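Local coordinates for protein carbonic anhydrase (Porphyridium purpureum, PDB 1DDZ) that probably catalyses the reversible hydration of carbon dioxide to hydrogencarbonate as a zinc-dependent beta-class carbonic anhydrase, at residues 208-213 against 292-297. Numbering follows the deposited sequence.
Sequences TVQGVV and RVFVNN
F294 holds its CG anti to the carbonyl carbon and beside the backbone N, chi1 -56°. This carries the far end of the ring from the helix to Q210 and V212 on the strand. Q210 meets it from the opposite direction, and a bend at chi2 (143°) brings its amide to the ring. The amide comes to the ring edge, near the ring plane, with NE2 3.2 Å from CZ of F294. The amide and ring planes are turned 62° from each other, with OE1 farther from the ring than NE2. NE2 also gives a weak hydrogen bond to O of G211, at 3.3 Å. V212 meets the neighbouring part of the ring obliquely, with CG2 3.5 Å from CE2 of F294. This is apolar packing between side chains that run alongside each other in opposite senses. CG1 of V293, from the same helix, sits over the middle of one face of the F294 ring, 4.1 Å from its plane. An alanine in place of Q210 is likely to leave a gap at the CZ edge of F294 and the O of G211 without its weak amide donor. The contact is buried. Strand 208-214 runs between parallel strand 124-130 and antiparallel strand 222-227 in a mixed five-stranded sheet. Q210 also touches L126 and V226 on these neighbours, while L221 packs on V212 and V293, joining the sheet to the start of helix 292-307.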
ATOM      1  N   THR A 208     -18.766   1.424  17.090  1.00 15.17           N
ATOM      2  CA  THR A 208     -19.570   2.095  16.074  1.00 16.74           C
ATOM      3  C   THR A 208     -18.713   2.772  15.008  1.00 15.96           C
ATOM      4  O   THR A 208     -17.599   3.202  15.284  1.00 14.68           O
ATOM      5  CB  THR A 208     -20.435   3.196  16.679  1.00 15.41           C
ATOM      6  OG1 THR A 208     -19.596   4.147  17.341  1.00 11.66           O
ATOM      7  CG2 THR A 208     -21.442   2.602  17.657  1.00 18.08           C
ATOM      8  N   VAL A 209     -19.212   2.829  13.783  1.00 12.47           N
ATOM      9  CA  VAL A 209     -18.499   3.529  12.742  1.00 11.24           C
ATOM     10  C   VAL A 209     -19.509   4.515  12.224  1.00  9.46           C
ATOM     11  O   VAL A 209     -20.605   4.128  11.856  1.00 13.33           O
ATOM     12  CB  VAL A 209     -18.047   2.627  11.601  1.00 10.79           C
ATOM     13  CG1 VAL A 209     -17.155   3.438  10.630  1.00  7.00           C
ATOM     14  CG2 VAL A 209     -17.315   1.419  12.144  1.00  7.85           C
ATOM     15  N   GLN A 210     -19.157   5.788  12.206  1.00 10.17           N
ATOM     16  CA  GLN A 210     -20.067   6.809  11.740  1.00  8.06           C
ATOM     17  C   GLN A 210     -19.384   7.813  10.833  1.00 12.07           C
ATOM     18  O   GLN A 210     -18.189   8.082  10.978  1.00 12.79           O
ATOM     19  CB  GLN A 210     -20.688   7.498  12.959  1.00 14.23           C
ATOM     20  CG  GLN A 210     -20.643   9.007  12.966  1.00 23.65           C
ATOM     21  CD  GLN A 210     -21.889   9.633  13.566  1.00 27.31           C
ATOM     22  OE1 GLN A 210     -22.161   9.500  14.748  1.00 29.67           O
ATOM     23  NE2 GLN A 210     -22.656  10.323  12.739  1.00 30.15           N
ATOM     24  N   GLY A 211     -20.143   8.333   9.870  1.00 11.51           N
ATOM     25  CA  GLY A 211     -19.637   9.333   8.944  1.00  8.41           C
ATOM     26  C   GLY A 211     -20.092  10.729   9.328  1.00  7.00           C
ATOM     27  O   GLY A 211     -21.211  10.929   9.810  1.00 10.70           O
ATOM     28  N   VAL A 212     -19.267  11.722   9.028  1.00  7.00           N
ATOM     29  CA  VAL A 212     -19.588  13.085   9.397  1.00  7.82           C
ATOM     30  C   VAL A 212     -18.883  14.040   8.403  1.00  7.00           C
ATOM     31  O   VAL A 212     -17.924  13.640   7.765  1.00  8.76           O
ATOM     32  CB  VAL A 212     -19.148  13.243  10.900  1.00 10.51           C
ATOM     33  CG1 VAL A 212     -17.858  14.022  11.055  1.00  7.00           C
ATOM     34  CG2 VAL A 212     -20.281  13.712  11.747  1.00  8.14           C
ATOM     35  N   VAL A 213     -19.435  15.231   8.154  1.00  8.79           N
ATOM     36  CA  VAL A 213     -18.809  16.232   7.255  1.00  9.79           C
ATOM     37  C   VAL A 213     -19.080  17.554   7.911  1.00 12.32           C
ATOM     38  O   VAL A 213     -19.986  17.648   8.723  1.00 16.64           O
ATOM     39  CB  VAL A 213     -19.520  16.497   5.870  1.00 13.34           C
ATOM     40  CG1 VAL A 213     -18.568  16.319   4.686  1.00  9.19           C
ATOM     41  CG2 VAL A 213     -20.833  15.778   5.755  1.00 14.07           C
ATOM     42  N   ARG A 292     -24.410  12.302  20.723  1.00 25.97           N
ATOM     43  CA  ARG A 292     -23.631  13.243  21.519  1.00 26.99           C
ATOM     44  C   ARG A 292     -22.555  13.979  20.724  1.00 22.94           C
ATOM     45  O   ARG A 292     -22.248  15.128  21.011  1.00 26.01           O
ATOM     46  CB  ARG A 292     -23.051  12.566  22.772  1.00 29.23           C
ATOM     47  CG  ARG A 292     -21.850  11.679  22.548  1.00 38.85           C
ATOM     48  CD  ARG A 292     -21.441  10.987  23.843  1.00 47.71           C
ATOM     49  NE  ARG A 292     -21.894   9.597  23.881  1.00 55.90           N
ATOM     50  CZ  ARG A 292     -21.076   8.544  23.890  1.00 61.13           C
ATOM     51  NH1 ARG A 292     -19.752   8.722  23.871  1.00 61.71           N
ATOM     52  NH2 ARG A 292     -21.578   7.308  23.871  1.00 62.58           N
ATOM     53  N   VAL A 293     -22.034  13.331  19.690  1.00 22.19           N
ATOM     54  CA  VAL A 293     -21.010  13.907  18.809  1.00 20.92           C
ATOM     55  C   VAL A 293     -21.468  15.263  18.272  1.00 20.98           C
ATOM     56  O   VAL A 293     -20.698  16.243  18.237  1.00 18.68           O
ATOM     57  CB  VAL A 293     -20.737  12.941  17.620  1.00 18.52           C
ATOM     58  CG1 VAL A 293     -20.305  13.696  16.372  1.00 20.86           C
ATOM     59  CG2 VAL A 293     -19.687  11.927  18.014  1.00 21.94           C
ATOM     60  N   PHE A 294     -22.751  15.317  17.924  1.00 18.02           N
ATOM     61  CA  PHE A 294     -23.341  16.520  17.367  1.00 18.09           C
ATOM     62  C   PHE A 294     -23.682  17.534  18.440  1.00 14.38           C
ATOM     63  O   PHE A 294     -23.376  18.723  18.299  1.00 19.59           O
ATOM     64  CB  PHE A 294     -24.559  16.153  16.501  1.00 12.33           C
ATOM     65  CG  PHE A 294     -24.232  15.168  15.401  1.00 12.95           C
ATOM     66  CD1 PHE A 294     -24.472  13.810  15.575  1.00  7.50           C
ATOM     67  CD2 PHE A 294     -23.642  15.601  14.203  1.00 11.56           C
ATOM     68  CE1 PHE A 294     -24.120  12.905  14.588  1.00 13.40           C
ATOM     69  CE2 PHE A 294     -23.288  14.697  13.209  1.00  8.09           C
ATOM     70  CZ  PHE A 294     -23.527  13.352  13.394  1.00 11.28           C
ATOM     71  N   VAL A 295     -24.173  17.057  19.571  1.00 13.75           N
ATOM     72  CA  VAL A 295     -24.527  17.980  20.641  1.00 18.51           C
ATOM     73  C   VAL A 295     -23.272  18.636  21.227  1.00 19.68           C
ATOM     74  O   VAL A 295     -23.237  19.854  21.420  1.00 22.62           O
ATOM     75  CB  VAL A 295     -25.471  17.315  21.704  1.00 22.55           C
ATOM     76  CG1 VAL A 295     -24.858  16.091  22.285  1.00 29.68           C
ATOM     77  CG2 VAL A 295     -25.822  18.289  22.805  1.00 24.56           C
ATOM     78  N   ASN A 296     -22.206  17.854  21.381  1.00 19.01           N
ATOM     79  CA  ASN A 296     -20.930  18.367  21.883  1.00 18.82           C
ATOM     80  C   ASN A 296     -20.346  19.333  20.861  1.00 18.80           C
ATOM     81  O   ASN A 296     -19.888  20.426  21.208  1.00 20.14           O
ATOM     82  CB  ASN A 296     -19.965  17.221  22.112  1.00 22.34           C
ATOM     83  CG  ASN A 296     -20.423  16.310  23.209  1.00 26.24           C
ATOM     84  OD1 ASN A 296     -21.338  16.654  23.947  1.00 31.44           O
ATOM     85  ND2 ASN A 296     -19.837  15.119  23.294  1.00 28.89           N
ATOM     86  N   ASN A 297     -20.385  18.951  19.588  1.00 17.92           N
ATOM     87  CA  ASN A 297     -19.889  19.839  18.540  1.00 15.23           C
ATOM     88  C   ASN A 297     -20.634  21.168  18.583  1.00 13.64           C
ATOM     89  O   ASN A 297     -20.032  22.233  18.439  1.00 14.84           O
ATOM     90  CB  ASN A 297     -20.041  19.190  17.162  1.00 14.35           C
ATOM     91  CG  ASN A 297     -19.787  20.170  16.026  1.00 14.12           C
ATOM     92  OD1 ASN A 297     -18.663  20.638  15.828  1.00 14.39           O
ATOM     93  ND2 ASN A 297     -20.830  20.489  15.277  1.00 13.11           N
TER